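Local coordinates for hypothetical protein Atu2648 (Agrobacterium tumefaciens str. C58, PDB 1ZCE) that is of unknown function but adopts the EVE domain fold, related to the ASCH and PUA domains, and so may bind RNA or a modified nucleotide, at residues A[30-34]-A[35-39]; A[92-95]-A[96-100]. All blocks are in the same frame, centred on the assembly; numbering follows the deposited sequence.

Contact 1 of 2, residues A[30-34]-A[35-39]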
ATOM      1  N   THR A  30      11.839   1.752  -1.599  1.00  6.21           N
ATOM      2  CA  THR A  30      13.062   1.480  -0.850  1.00  6.23           C
ATOM      3  C   THR A  30      12.923   1.576   0.662  1.00  6.63           C
ATOM      4  O   THR A  30      11.926   2.071   1.179  1.00  7.98           O
ATOM      5  CB  THR A  30      14.164   2.465  -1.259  1.00  7.78           C
ATOM      6  OG1 THR A  30      13.741   3.797  -0.947  1.00 10.03           O
ATOM      7  CG2 THR A  30      14.434   2.373  -2.747  1.00  8.72           C
ATOM      8  N   GLY A  31      13.939   1.084   1.364  1.00  7.18           N
ATOM      9  CA  GLY A  31      13.953   1.166   2.814  1.00  7.43           C
ATOM     10  C   GLY A  31      13.283   0.068   3.612  1.00  7.79           C
ATOM     11  O   GLY A  31      13.345   0.090   4.840  1.00  8.58           O
ATOM     12  N   VAL A  32      12.636  -0.882   2.950  1.00  6.67           N
ATOM     13  CA  VAL A  32      11.989  -1.965   3.677  1.00  6.73           C
ATOM     14  C   VAL A  32      13.061  -2.930   4.170  1.00  5.86           C
ATOM     15  O   VAL A  32      13.835  -3.466   3.381  1.00  6.06           O
ATOM     16  CB  VAL A  32      10.975  -2.709   2.784  1.00  6.70           C
ATOM     17  CG1 VAL A  32      10.437  -3.938   3.509  1.00  7.90           C
ATOM     18  CG2 VAL A  32       9.834  -1.772   2.416  1.00  7.23           C
ATOM     19  N   ARG A  33      13.109  -3.121   5.485  1.00  5.68           N
ATOM     20  CA  ARG A  33      14.085  -4.012   6.109  1.00  5.43           C
ATOM     21  C   ARG A  33      13.359  -4.996   7.024  1.00  5.78           C
ATOM     22  O   ARG A  33      13.761  -5.241   8.165  1.00  5.62           O
ATOM     23  CB  ARG A  33      15.109  -3.192   6.902  1.00  6.32           C
ATOM     24  CG  ARG A  33      15.882  -2.178   6.058  1.00  7.61           C
ATOM     25  CD  ARG A  33      16.789  -2.858   5.035  1.00  8.57           C
ATOM     26  NE  ARG A  33      17.572  -1.903   4.249  1.00 10.24           N
ATOM     27  CZ  ARG A  33      17.217  -1.432   3.054  1.00  8.88           C
ATOM     28  NH1 ARG A  33      16.083  -1.826   2.490  1.00  9.42           N
ATOM     29  NH2 ARG A  33      17.996  -0.561   2.424  1.00 10.59           N
ATOM     30  N   ASN A  34      12.276  -5.550   6.495  1.00  6.46           N
ATOM     31  CA  ASN A  34      11.437  -6.516   7.192  1.00  6.31           C
ATOM     32  C   ASN A  34      11.224  -7.647   6.191  1.00  5.19           C
ATOM     33  O   ASN A  34      10.777  -7.409   5.067  1.00  5.04           O
ATOM     34  CB  ASN A  34      10.108  -5.853   7.571  1.00  7.35           C
ATOM     35  CG  ASN A  34       9.143  -6.807   8.251  1.00  8.93           C
ATOM     36  OD1 ASN A  34       8.549  -7.673   7.608  1.00  8.86           O
ATOM     37  ND2 ASN A  34       8.985  -6.654   9.559  1.00 10.90           N
ATOM     38  N   TYR A  35      11.549  -8.873   6.588  1.00  5.89           N
ATOM     39  CA  TYR A  35      11.419 -10.009   5.684  1.00  6.41           C
ATOM     40  C   TYR A  35      10.008 -10.248   5.173  1.00  6.75           C
ATOM     41  O   TYR A  35       9.808 -10.477   3.982  1.00  6.12           O
ATOM     42  CB  TYR A  35      11.955 -11.277   6.351  1.00  7.66           C
ATOM     43  CG  TYR A  35      13.426 -11.198   6.681  1.00  9.24           C
ATOM     44  CD1 TYR A  35      13.869 -11.234   8.001  1.00  9.62           C
ATOM     45  CD2 TYR A  35      14.377 -11.066   5.673  1.00  9.56           C
ATOM     46  CE1 TYR A  35      15.223 -11.138   8.311  1.00 10.57           C
ATOM     47  CE2 TYR A  35      15.732 -10.967   5.971  1.00 10.80           C
ATOM     48  CZ  TYR A  35      16.149 -11.005   7.292  1.00 10.04           C
ATOM     49  OH  TYR A  35      17.489 -10.903   7.591  1.00 12.36           O
ATOM     50  N   GLN A  36       9.024 -10.191   6.061  1.00  5.89           N
ATOM     51  CA  GLN A  36       7.646 -10.418   5.650  1.00  6.94           C
ATOM     52  C   GLN A  36       7.160  -9.357   4.668  1.00  5.96           C
ATOM     53  O   GLN A  36       6.474  -9.674   3.696  1.00  5.88           O
ATOM     54  CB  GLN A  36       6.729 -10.463   6.871  1.00  9.07           C
ATOM     55  CG  GLN A  36       5.258 -10.567   6.516  1.00 14.18           C
ATOM     56  CD  GLN A  36       4.963 -11.723   5.581  1.00 19.14           C
ATOM     57  OE1 GLN A  36       3.982 -11.694   4.839  1.00 23.84           O
ATOM     58  NE2 GLN A  36       5.800 -12.751   5.621  1.00 21.97           N
ATOM     59  N   ALA A  37       7.500  -8.099   4.931  1.00  5.14           N
ATOM     60  CA  ALA A  37       7.100  -7.006   4.045  1.00  4.72           C
ATOM     61  C   ALA A  37       7.766  -7.196   2.680  1.00  4.32           C
ATOM     62  O   ALA A  37       7.136  -7.009   1.634  1.00  4.36           O
ATOM     63  CB  ALA A  37       7.498  -5.668   4.649  1.00  4.81           C
ATOM     64  N   ARG A  38       9.044  -7.564   2.703  1.00  3.80           N
ATOM     65  CA  ARG A  38       9.798  -7.814   1.484  1.00  4.65           C
ATOM     66  C   ARG A  38       9.142  -8.955   0.711  1.00  4.28           C
ATOM     67  O   ARG A  38       8.962  -8.877  -0.502  1.00  4.36           O
ATOM     68  CB  ARG A  38      11.235  -8.207   1.825  1.00  4.88           C
ATOM     69  CG  ARG A  38      12.079  -8.585   0.618  1.00  6.01           C
ATOM     70  CD  ARG A  38      13.281  -9.426   1.028  1.00  5.95           C
ATOM     71  NE  ARG A  38      12.872 -10.736   1.527  1.00  6.98           N
ATOM     72  CZ  ARG A  38      13.709 -11.658   1.986  1.00  7.79           C
ATOM     73  NH1 ARG A  38      15.013 -11.418   2.017  1.00  9.91           N
ATOM     74  NH2 ARG A  38      13.240 -12.823   2.408  1.00  8.45           N
ATOM     75  N   ASN A  39       8.793 -10.021   1.423  1.00  3.74           N
ATOM     76  CA  ASN A  39       8.174 -11.174   0.792  1.00  5.48           C
ATOM     77  C   ASN A  39       6.806 -10.828   0.226  1.00  4.77           C
ATOM     78  O   ASN A  39       6.394 -11.396  -0.782  1.00  4.96           O
ATOM     79  CB  ASN A  39       8.083 -12.341   1.778  1.00  6.40           C
ATOM     80  CG  ASN A  39       9.456 -12.884   2.167  1.00  7.20           C
ATOM     81  OD1 ASN A  39      10.464 -12.587   1.520  1.00  7.43           O
ATOM     82  ND2 ASN A  39       9.494 -13.692   3.222  1.00  7.97           N
TER

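Contact 2 of 2, residues A[92-95]-A[96-100]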
ATOM      1  N   CYS A  92      -5.351   6.679  -8.132  1.00  6.54           N
ATOM      2  CA  CYS A  92      -6.361   7.692  -7.848  1.00  7.98           C
ATOM      3  C   CYS A  92      -6.411   8.002  -6.357  1.00  7.29           C
ATOM      4  O   CYS A  92      -5.942   7.220  -5.534  1.00  7.01           O
ATOM      5  CB  CYS A  92      -7.741   7.219  -8.315  1.00  8.72           C
ATOM      6  SG  CYS A  92      -8.387   5.778  -7.423  1.00 10.13           S
ATOM      7  N   ASP A  93      -6.970   9.155  -6.013  1.00  8.59           N
ATOM      8  CA  ASP A  93      -7.088   9.533  -4.614  1.00  9.04           C
ATOM      9  C   ASP A  93      -8.261   8.774  -4.025  1.00  8.19           C
ATOM     10  O   ASP A  93      -9.104   8.246  -4.752  1.00  8.16           O
ATOM     11  CB  ASP A  93      -7.383  11.030  -4.476  1.00 12.33           C
ATOM     12  CG  ASP A  93      -6.392  11.896  -5.217  1.00 16.86           C
ATOM     13  OD1 ASP A  93      -5.181  11.767  -4.956  1.00 18.69           O
ATOM     14  OD2 ASP A  93      -6.828  12.712  -6.054  1.00 22.15           O
HETATM   15  N   MSE A  94      -8.297   8.689  -2.704  1.00  8.10           N
HETATM   16  CA  MSE A  94      -9.427   8.067  -2.040  1.00  7.72           C
HETATM   17  C   MSE A  94     -10.295   9.304  -1.815  1.00  8.15           C
HETATM   18  O   MSE A  94      -9.896  10.211  -1.088  1.00  8.90           O
HETATM   19  CB  MSE A  94      -9.013   7.462  -0.699  1.00  7.62           C
HETATM   20  CG  MSE A  94     -10.156   6.769   0.037  1.00  9.21           C
HETATM   21 SE   MSE A  94     -10.881   5.271  -0.940  1.00 13.83          SE
HETATM   22  CE  MSE A  94      -9.568   3.958  -0.428  1.00 10.41           C
ATOM     23  N   PRO A  95     -11.472   9.374  -2.462  1.00  8.94           N
ATOM     24  CA  PRO A  95     -12.384  10.518  -2.327  1.00 10.37           C
ATOM     25  C   PRO A  95     -12.483  11.061  -0.905  1.00 10.61           C
ATOM     26  O   PRO A  95     -12.301  12.258  -0.671  1.00 12.71           O
ATOM     27  CB  PRO A  95     -13.700   9.957  -2.842  1.00 11.19           C
ATOM     28  CG  PRO A  95     -13.237   9.074  -3.958  1.00 11.27           C
ATOM     29  CD  PRO A  95     -12.060   8.344  -3.338  1.00 10.19           C
ATOM     30  N   GLN A  96     -12.788  10.178   0.040  1.00  9.87           N
ATOM     31  CA  GLN A  96     -12.879  10.551   1.444  1.00  9.53           C
ATOM     32  C   GLN A  96     -11.919   9.639   2.200  1.00  9.08           C
ATOM     33  O   GLN A  96     -12.261   8.505   2.534  1.00  9.71           O
ATOM     34  CB  GLN A  96     -14.306  10.367   1.976  1.00 10.96           C
ATOM     35  CG  GLN A  96     -15.334  11.328   1.392  1.00 12.80           C
ATOM     36  CD  GLN A  96     -15.786  10.937   0.002  1.00 14.04           C
ATOM     37  OE1 GLN A  96     -16.288   9.834  -0.211  1.00 16.64           O
ATOM     38  NE2 GLN A  96     -15.615  11.844  -0.955  1.00 17.92           N
ATOM     39  N   PRO A  97     -10.693  10.118   2.458  1.00  8.72           N
ATOM     40  CA  PRO A  97      -9.685   9.331   3.174  1.00  8.67           C
ATOM     41  C   PRO A  97     -10.273   8.599   4.378  1.00  8.80           C
ATOM     42  O   PRO A  97     -11.013   9.180   5.171  1.00  9.69           O
ATOM     43  CB  PRO A  97      -8.645  10.381   3.549  1.00  8.25           C
ATOM     44  CG  PRO A  97      -8.675  11.285   2.349  1.00  9.16           C
ATOM     45  CD  PRO A  97     -10.172  11.455   2.124  1.00  8.86           C
ATOM     46  N   VAL A  98      -9.934   7.320   4.504  1.00  7.60           N
ATOM     47  CA  VAL A  98     -10.447   6.473   5.576  1.00  7.19           C
ATOM     48  C   VAL A  98      -9.499   6.406   6.770  1.00  7.06           C
ATOM     49  O   VAL A  98      -8.383   5.896   6.667  1.00  7.52           O
ATOM     50  CB  VAL A  98     -10.708   5.047   5.044  1.00  6.36           C
ATOM     51  CG1 VAL A  98     -11.355   4.197   6.116  1.00  8.25           C
ATOM     52  CG2 VAL A  98     -11.585   5.112   3.799  1.00  8.09           C
ATOM     53  N   SER A  99      -9.959   6.914   7.908  1.00  6.70           N
ATOM     54  CA  SER A  99      -9.144   6.931   9.118  1.00  7.75           C
ATOM     55  C   SER A  99      -8.995   5.556   9.754  1.00  7.62           C
ATOM     56  O   SER A  99      -9.857   4.687   9.613  1.00  7.76           O
ATOM     57  CB  SER A  99      -9.744   7.886  10.150  1.00  8.04           C
ATOM     58  OG  SER A  99     -10.949   7.357  10.675  1.00 10.44           O
ATOM     59  N   LEU A 100      -7.889   5.378  10.467  1.00  7.62           N
ATOM     60  CA  LEU A 100      -7.610   4.132  11.159  1.00  9.14           C
ATOM     61  C   LEU A 100      -8.713   3.895  12.184  1.00  8.79           C
ATOM     62  O   LEU A 100      -9.117   2.756  12.427  1.00  9.67           O
ATOM     63  CB  LEU A 100      -6.257   4.217  11.867  1.00 10.59           C
ATOM     64  CG  LEU A 100      -5.859   3.011  12.721  1.00 10.78           C
ATOM     65  CD1 LEU A 100      -5.677   1.789  11.836  1.00 10.80           C
ATOM     66  CD2 LEU A 100      -4.577   3.325  13.475  1.00 11.36           C
TER

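Contact 1 of 2, residues A[30-34]-A[35-39]
Asn-34 closes the loop that leads into helix 35-42: its backbone is still extended, whereas Tyr-35 to Asn-39 hold helical angles, and the first turn is fastened by Arg-38 N donating to Asn-34 O at 2.9 Å. The side chain of Asn-34 turns back to the same helix end. With CG anti to its own N (chi1 177°), OD1 is carried to the start of the helix and accepts from Ala-37 N at 2.9 Å. The N-H...O angle is 161°, and the donor is tilted slightly from the amide plane. The methyl of Ala-37 lies alongside this bond, in van der Waals contact with OD1.

Val-32 meets the helix from the loop side. Its CG1 methyl reaches Ala-37 CB at 3.6 Å, an apolar contact between two buried residues, one two residues before the cap and one in the first turn.

On the outer side, the ring of Tyr-35 and the guanidinium of Arg-38 lie one helical turn apart. Tyr-35 CD2 stands 3.6 Å above the guanidinium plane, offset toward its rim. That plane is held by Asn-39, whose OD1 receives Arg-38 NE and NH2 together, a side-on grip on one oxygen. Beyond this turn, Arg-38 NH1 reaches Lys-82 O and Tyr-35 OH pairs with Lys-82 NZ, linking the helix to the chain just before strand 84-99. An asparagine N-cap, with its side-chain oxygen on the N-H three residues ahead, is a classic start for an alpha-helix.

Contact 2 of 2, residues A[92-95]-A[96-100]
Gln-96 folds its side chain back on Pro-95. Its CG is anti to its own carbonyl carbon (chi1 -68°) and the chain bends at chi2 (78°), which lays the terminal amide against the preceding residue; NE2 comes 3.3 Å from Pro-95 CB. This is a van der Waals approach at an exposed corner: although NE2 is 3.4 Å from Pro-95 O, the angle is too poor for a hydrogen bond.

Pro-97 sets its CD against the backbone of the two residues preceding Gln-96. This atom lies 3.5 Å from Met-94 O and 3.6 Å from Pro-95 O, so one ring carbon touches two successive carbonyl oxygens. No hydrogen bond closes the corner across the two segments; as a proline, Pro-97 has no N-H to offer Met-94 O, and Gln-96 N, though close to that oxygen, is badly angled.

Met-94, a selenomethionine, is directed toward the following segment. Its CG, anti to the backbone N, passes 3.7 Å from Gln-96 O and faces Val-98 CG2 more loosely at 4.4 Å. Met-94 and Val-98 are buried, whereas Pro-95, Gln-96 and Pro-97 between them are exposed.

The bend interrupts strand 84-99 at residues 95-96, yet both arms stay paired with strand 60-73: the backbone of Met-94 bonds to Val-62 and that of Val-98 to Val-61. At the corner itself, the backbone of Gln-96 bonds to Gly-137. Met-94 also packs on Phe-51 of strand 49-54, while Val-98 rests on Val-133 and Met-136 of helix 127-136. Farther along, Ser-99 OG caps Asp-102 N, where the chain passes into helix 100-105.

Contact 1 and contact 2 stand on opposite sides of the chain's centre, about 25 Å apart between centres and about 17 Å at their nearest atoms. Each is partly buried, pairing an apolar inner side with exposed residues. Contact 1 joins a loop to the helix it starts and relies on directional polar bonds, suited to a helix end with N-H groups to satisfy. Contact 2 lies within one bent strand and rests on van der Waals contacts, its backbone pairing coming mainly from strand 60-73. Strand 84-99 relates them: Lys-82, just ahead of it, bonds to two side chains of contact 1, and contact 2 lies near its far end.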